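Local atomic coordinates of Nsp15 (Middle East respiratory syndrome-related coronavirus, PDB entry 5YVD), a protein that probably cleaves RNA on the 3' side of uridylates as the coronavirus endoribonuclease of the EndoU family, working as a hexamer. Residues A[197-211]-A[246-258]. Sequence-based numbering, arbitrary orientation.
Sequences CSDFLPLSDMEKDFL and HLLIGLYKRQQEG. Unlike the reference sequence in segment 246-258: R254 (reference Lys).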
loop_
_atom_site.group_PDB
_atom_site.type_symbol
_atom_site.label_atom_id
_atom_site.label_comp_id
_atom_site.label_asym_id
_atom_site.label_seq_id
_atom_site.Cartn_x
_atom_site.Cartn_y
_atom_site.Cartn_z
ATOM N N CYS A 197 31.573 -12.770 5.298
ATOM C CA CYS A 197 31.639 -14.229 5.216
ATOM C C CYS A 197 31.542 -14.790 3.817
ATOM O O CYS A 197 31.882 -15.948 3.607
ATOM C CB CYS A 197 30.586 -14.880 6.109
ATOM S SG CYS A 197 31.180 -14.943 7.812
ATOM N N SER A 198 31.083 -13.972 2.873
ATOM C CA SER A 198 30.999 -14.374 1.478
ATOM C C SER A 198 32.251 -13.919 0.722
ATOM O O SER A 198 32.822 -14.688 -0.045
ATOM C CB SER A 198 29.730 -13.809 0.835
ATOM O OG SER A 198 29.891 -12.445 0.529
ATOM N N ASP A 199 32.680 -12.679 0.956
ATOM C CA ASP A 199 33.901 -12.144 0.342
ATOM C C ASP A 199 34.996 -11.869 1.403
ATOM O O ASP A 199 35.014 -10.791 2.014
ATOM C CB ASP A 199 33.571 -10.872 -0.455
ATOM C CG ASP A 199 34.810 -10.103 -0.856
ATOM O OD1 ASP A 199 35.606 -10.606 -1.666
ATOM O OD2 ASP A 199 35.009 -8.989 -0.336
ATOM N N PHE A 200 35.890 -12.844 1.612
ATOM C CA PHE A 200 36.947 -12.744 2.633
ATOM C C PHE A 200 38.290 -13.266 2.106
ATOM O O PHE A 200 38.414 -14.439 1.727
ATOM C CB PHE A 200 36.577 -13.516 3.921
ATOM C CG PHE A 200 37.511 -13.237 5.092
ATOM C CD1 PHE A 200 37.126 -12.403 6.121
ATOM C CD2 PHE A 200 38.786 -13.789 5.142
ATOM C CE1 PHE A 200 37.980 -12.126 7.172
ATOM C CE2 PHE A 200 39.645 -13.503 6.184
ATOM C CZ PHE A 200 39.240 -12.661 7.199
ATOM N N LEU A 201 39.305 -12.406 2.119
ATOM C CA LEU A 201 40.627 -12.793 1.671
ATOM C C LEU A 201 41.640 -12.430 2.724
ATOM O O LEU A 201 41.635 -11.309 3.204
ATOM C CB LEU A 201 40.992 -12.121 0.347
ATOM C CG LEU A 201 40.854 -13.028 -0.890
ATOM C CD1 LEU A 201 39.389 -13.355 -1.214
ATOM C CD2 LEU A 201 41.565 -12.397 -2.092
ATOM N N PRO A 202 42.529 -13.381 3.067
ATOM C CA PRO A 202 43.524 -13.109 4.088
ATOM C C PRO A 202 44.480 -12.036 3.614
ATOM O O PRO A 202 44.640 -11.843 2.416
ATOM C CB PRO A 202 44.234 -14.457 4.270
ATOM C CG PRO A 202 44.059 -15.148 2.978
ATOM C CD PRO A 202 42.700 -14.725 2.480
ATOM N N LEU A 203 45.087 -11.340 4.557
ATOM C CA LEU A 203 45.855 -10.157 4.253
ATOM C C LEU A 203 47.285 -10.224 4.777
ATOM O O LEU A 203 48.049 -9.307 4.545
ATOM C CB LEU A 203 45.155 -8.937 4.852
ATOM C CG LEU A 203 43.855 -8.480 4.196
ATOM C CD1 LEU A 203 43.124 -7.493 5.105
ATOM C CD2 LEU A 203 44.123 -7.873 2.821
ATOM N N SER A 204 47.646 -11.307 5.463
ATOM C CA SER A 204 48.969 -11.461 6.055
ATOM C C SER A 204 49.270 -12.948 6.255
ATOM O O SER A 204 48.387 -13.788 6.141
ATOM C CB SER A 204 49.009 -10.756 7.405
ATOM O OG SER A 204 48.353 -11.552 8.386
ATOM N N ASP A 205 50.507 -13.276 6.588
ATOM C CA ASP A 205 50.876 -14.666 6.810
ATOM C C ASP A 205 50.166 -15.270 8.017
ATOM O O ASP A 205 49.717 -16.419 7.998
ATOM C CB ASP A 205 52.383 -14.775 6.992
ATOM C CG ASP A 205 53.113 -14.835 5.684
ATOM O OD1 ASP A 205 52.525 -15.322 4.691
ATOM O OD2 ASP A 205 54.279 -14.394 5.669
ATOM N N MET A 206 50.070 -14.485 9.073
ATOM C CA MET A 206 49.324 -14.899 10.247
ATOM C C MET A 206 47.870 -15.224 9.870
ATOM O O MET A 206 47.356 -16.275 10.251
ATOM C CB MET A 206 49.388 -13.825 11.325
ATOM C CG MET A 206 49.035 -14.335 12.700
ATOM S SD MET A 206 48.633 -12.973 13.816
ATOM C CE MET A 206 50.267 -12.555 14.410
ATOM N N GLU A 207 47.214 -14.356 9.103
ATOM C CA GLU A 207 45.818 -14.625 8.720
ATOM C C GLU A 207 45.690 -15.943 7.943
ATOM O O GLU A 207 44.754 -16.701 8.167
ATOM C CB GLU A 207 45.200 -13.438 7.956
ATOM C CG GLU A 207 45.064 -12.190 8.835
ATOM C CD GLU A 207 43.888 -11.264 8.493
ATOM O OE1 GLU A 207 43.650 -10.963 7.290
ATOM O OE2 GLU A 207 43.217 -10.808 9.456
ATOM N N LYS A 208 46.654 -16.232 7.069
ATOM C CA LYS A 208 46.617 -17.469 6.271
ATOM C C LYS A 208 46.753 -18.710 7.137
ATOM O O LYS A 208 46.011 -19.697 6.958
ATOM C CB LYS A 208 47.721 -17.487 5.212
ATOM C CG LYS A 208 47.535 -16.474 4.084
ATOM C CD LYS A 208 48.653 -16.607 3.048
ATOM C CE LYS A 208 48.928 -15.304 2.318
ATOM N NZ LYS A 208 48.345 -15.370 0.953
ATOM N N ASP A 209 47.714 -18.668 8.056
ATOM C CA ASP A 209 47.921 -19.795 8.926
ATOM C C ASP A 209 46.630 -19.992 9.731
ATOM O O ASP A 209 46.146 -21.117 9.902
ATOM C CB ASP A 209 49.131 -19.566 9.849
ATOM C CG ASP A 209 50.481 -19.686 9.120
ATOM O OD1 ASP A 209 50.537 -20.122 7.944
ATOM O OD2 ASP A 209 51.501 -19.360 9.755
ATOM N N PHE A 210 46.045 -18.884 10.176
ATOM C CA PHE A 210 44.881 -18.960 11.002
ATOM C C PHE A 210 43.789 -19.768 10.322
ATOM O O PHE A 210 43.144 -20.622 10.951
ATOM C CB PHE A 210 44.354 -17.580 11.379
ATOM C CG PHE A 210 43.160 -17.640 12.296
ATOM C CD1 PHE A 210 43.319 -17.824 13.653
ATOM C CD2 PHE A 210 41.874 -17.554 11.796
ATOM C CE1 PHE A 210 42.212 -17.889 14.507
ATOM C CE2 PHE A 210 40.776 -17.615 12.627
ATOM C CZ PHE A 210 40.943 -17.781 13.992
ATOM N N LEU A 211 43.585 -19.513 9.041
ATOM C CA LEU A 211 42.479 -20.138 8.331
ATOM C C LEU A 211 42.693 -21.604 8.057
ATOM O O LEU A 211 41.707 -22.308 7.869
ATOM C CB LEU A 211 42.194 -19.432 7.012
ATOM C CG LEU A 211 41.773 -17.991 7.218
ATOM C CD1 LEU A 211 41.656 -17.315 5.861
ATOM C CD2 LEU A 211 40.473 -17.969 7.999
ATOM N N HIS A 246 34.706 -12.851 18.716
ATOM C CA HIS A 246 34.531 -11.417 18.520
ATOM C C HIS A 246 35.336 -10.855 17.333
ATOM O O HIS A 246 35.306 -9.646 17.063
ATOM C CB HIS A 246 34.841 -10.684 19.830
ATOM C CG HIS A 246 33.919 -11.066 20.955
ATOM N ND1 HIS A 246 32.582 -10.719 20.975
ATOM C CD2 HIS A 246 34.131 -11.796 22.074
ATOM C CE1 HIS A 246 32.015 -11.217 22.059
ATOM N NE2 HIS A 246 32.934 -11.872 22.746
ATOM N N LEU A 247 36.014 -11.729 16.591
ATOM C CA LEU A 247 36.856 -11.267 15.496
ATOM C C LEU A 247 36.391 -11.934 14.224
ATOM O O LEU A 247 36.122 -13.122 14.230
ATOM C CB LEU A 247 38.325 -11.567 15.782
ATOM C CG LEU A 247 39.297 -10.839 14.849
ATOM C CD1 LEU A 247 39.395 -9.373 15.239
ATOM C CD2 LEU A 247 40.684 -11.482 14.837
ATOM N N LEU A 248 36.292 -11.175 13.137
ATOM C CA LEU A 248 35.571 -11.653 11.966
ATOM C C LEU A 248 36.251 -12.849 11.322
ATOM O O LEU A 248 35.580 -13.790 10.878
ATOM C CB LEU A 248 35.347 -10.569 10.920
ATOM C CG LEU A 248 34.594 -11.097 9.671
ATOM C CD1 LEU A 248 33.140 -11.442 9.991
ATOM C CD2 LEU A 248 34.639 -10.131 8.488
ATOM N N ILE A 249 37.573 -12.830 11.257
ATOM C CA ILE A 249 38.284 -13.945 10.639
ATOM C C ILE A 249 37.930 -15.277 11.348
ATOM O O ILE A 249 37.796 -16.322 10.702
ATOM C CB ILE A 249 39.804 -13.683 10.588
ATOM C CG1 ILE A 249 40.528 -14.792 9.798
ATOM C CG2 ILE A 249 40.374 -13.547 11.995
ATOM C CD1 ILE A 249 41.983 -14.474 9.499
ATOM N N GLY A 250 37.756 -15.227 12.665
ATOM C CA GLY A 250 37.346 -16.399 13.432
ATOM C C GLY A 250 35.910 -16.833 13.134
ATOM O O GLY A 250 35.614 -18.028 13.062
ATOM N N LEU A 251 35.029 -15.856 12.961
ATOM C CA LEU A 251 33.658 -16.127 12.553
ATOM C C LEU A 251 33.596 -16.695 11.145
ATOM O O LEU A 251 32.848 -17.644 10.895
ATOM C CB LEU A 251 32.785 -14.855 12.650
ATOM C CG LEU A 251 31.385 -14.921 12.040
ATOM C CD1 LEU A 251 30.602 -16.035 12.681
ATOM C CD2 LEU A 251 30.619 -13.628 12.194
ATOM N N TYR A 252 34.334 -16.099 10.219
ATOM C CA TYR A 252 34.388 -16.623 8.852
ATOM C C TYR A 252 34.886 -18.066 8.847
ATOM O O TYR A 252 34.243 -18.965 8.260
ATOM C CB TYR A 252 35.312 -15.772 7.996
ATOM C CG TYR A 252 35.678 -16.365 6.665
ATOM C CD1 TYR A 252 36.947 -16.848 6.433
ATOM C CD2 TYR A 252 34.762 -16.418 5.629
ATOM C CE1 TYR A 252 37.290 -17.383 5.212
ATOM C CE2 TYR A 252 35.098 -16.942 4.398
ATOM C CZ TYR A 252 36.361 -17.427 4.202
ATOM O OH TYR A 252 36.720 -17.958 2.991
ATOM N N LYS A 253 36.021 -18.293 9.505
ATOM C CA LYS A 253 36.639 -19.613 9.479
ATOM C C LYS A 253 35.630 -20.611 9.949
ATOM O O LYS A 253 35.478 -21.695 9.392
ATOM C CB LYS A 253 37.860 -19.671 10.396
ATOM C CG LYS A 253 38.456 -21.050 10.505
ATOM C CD LYS A 253 39.778 -21.026 11.233
ATOM C CE LYS A 253 40.311 -22.438 11.440
ATOM N NZ LYS A 253 39.429 -23.217 12.345
ATOM N N ARG A 254 34.928 -20.211 10.989
ATOM C CA ARG A 254 33.993 -21.074 11.632
ATOM C C ARG A 254 32.842 -21.429 10.718
ATOM O O ARG A 254 32.555 -22.596 10.514
ATOM C CB ARG A 254 33.459 -20.397 12.879
ATOM C CG ARG A 254 32.318 -21.148 13.529
ATOM C CD ARG A 254 32.810 -22.464 14.083
ATOM N NE ARG A 254 31.724 -23.399 14.290
ATOM C CZ ARG A 254 31.878 -24.637 14.741
ATOM N NH1 ARG A 254 33.081 -25.109 15.067
ATOM N NH2 ARG A 254 30.810 -25.405 14.869
ATOM N N GLN A 255 32.189 -20.412 10.170
ATOM C CA GLN A 255 30.917 -20.619 9.484
ATOM C C GLN A 255 31.067 -21.320 8.126
ATOM O O GLN A 255 30.128 -21.968 7.652
ATOM C CB GLN A 255 30.169 -19.300 9.340
ATOM C CG GLN A 255 30.633 -18.444 8.201
ATOM C CD GLN A 255 29.975 -18.818 6.910
ATOM O OE1 GLN A 255 28.845 -19.256 6.909
ATOM N NE2 GLN A 255 30.677 -18.640 5.798
ATOM N N GLN A 256 32.246 -21.173 7.524
ATOM C CA GLN A 256 32.619 -21.902 6.323
ATOM C C GLN A 256 32.689 -23.410 6.541
ATOM O O GLN A 256 32.784 -24.160 5.567
ATOM C CB GLN A 256 33.978 -21.430 5.831
ATOM C CG GLN A 256 33.941 -20.136 5.058
ATOM C CD GLN A 256 34.006 -20.351 3.564
ATOM O OE1 GLN A 256 34.956 -20.955 3.044
ATOM N NE2 GLN A 256 33.017 -19.834 2.859
ATOM N N GLU A 257 32.673 -23.850 7.800
ATOM C CA GLU A 257 32.498 -25.276 8.106
ATOM C C GLU A 257 31.019 -25.677 8.026
ATOM O O GLU A 257 30.681 -26.811 8.318
ATOM C CB GLU A 257 33.083 -25.638 9.493
ATOM C CG GLU A 257 34.584 -25.451 9.595
ATOM C CD GLU A 257 35.133 -25.598 11.011
ATOM O OE1 GLU A 257 34.447 -25.234 11.986
ATOM O OE2 GLU A 257 36.282 -26.051 11.153
ATOM N N GLY A 258 30.143 -24.728 7.695
ATOM C CA GLY A 258 28.762 -25.017 7.307
ATOM C C GLY A 258 27.716 -25.195 8.393
ATOM O O GLY A 258 26.570 -25.574 8.099
HETATM O O HOH W 1 34.982 -16.072 0.845
HETATM O O HOH W 2 39.150 -16.879 2.592
#
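I249 lies opposite E207 in the backbone register where helices 205-211 and 248-255 run side by side, their axes 10.7 Å apart at the closest and inclined by 31°; the loop that leads into the first helix touches the second through C197 and F200. I249 is touched by F200, L211, F210 and E207. Its CG1, anti to the backbone N (chi1 -174°), lies 3.7 Å from L211 CD2 and also meets F200 CZ and F210 CD2, while CD1 rests on the aliphatic part of E207. F210 turns its ring edge to G250 CA (3.7 Å from CE2). K253 lays its methylenes past that ring and the carbonyl of F210. On the loop side, F200 and Y252 form an offset stack, centroids 4.7 Å apart and planes at 14°, with F200 CB over the centre of the tyrosine ring. C197 SG packs against Q255 CG at 3.6 Å. One water bonds to Y252 OH and donates to F200 O, 2.7 Å from each. E207 OE2 takes the N-H of L296, and its OE1 pairs with R195. Apolar and aromatic contacts, with a water bridging Y252 OH and F200 O, thus join loop 197-204 and helix 205-211 to helix 248-255 within the uridylate-specific endoribonuclease region.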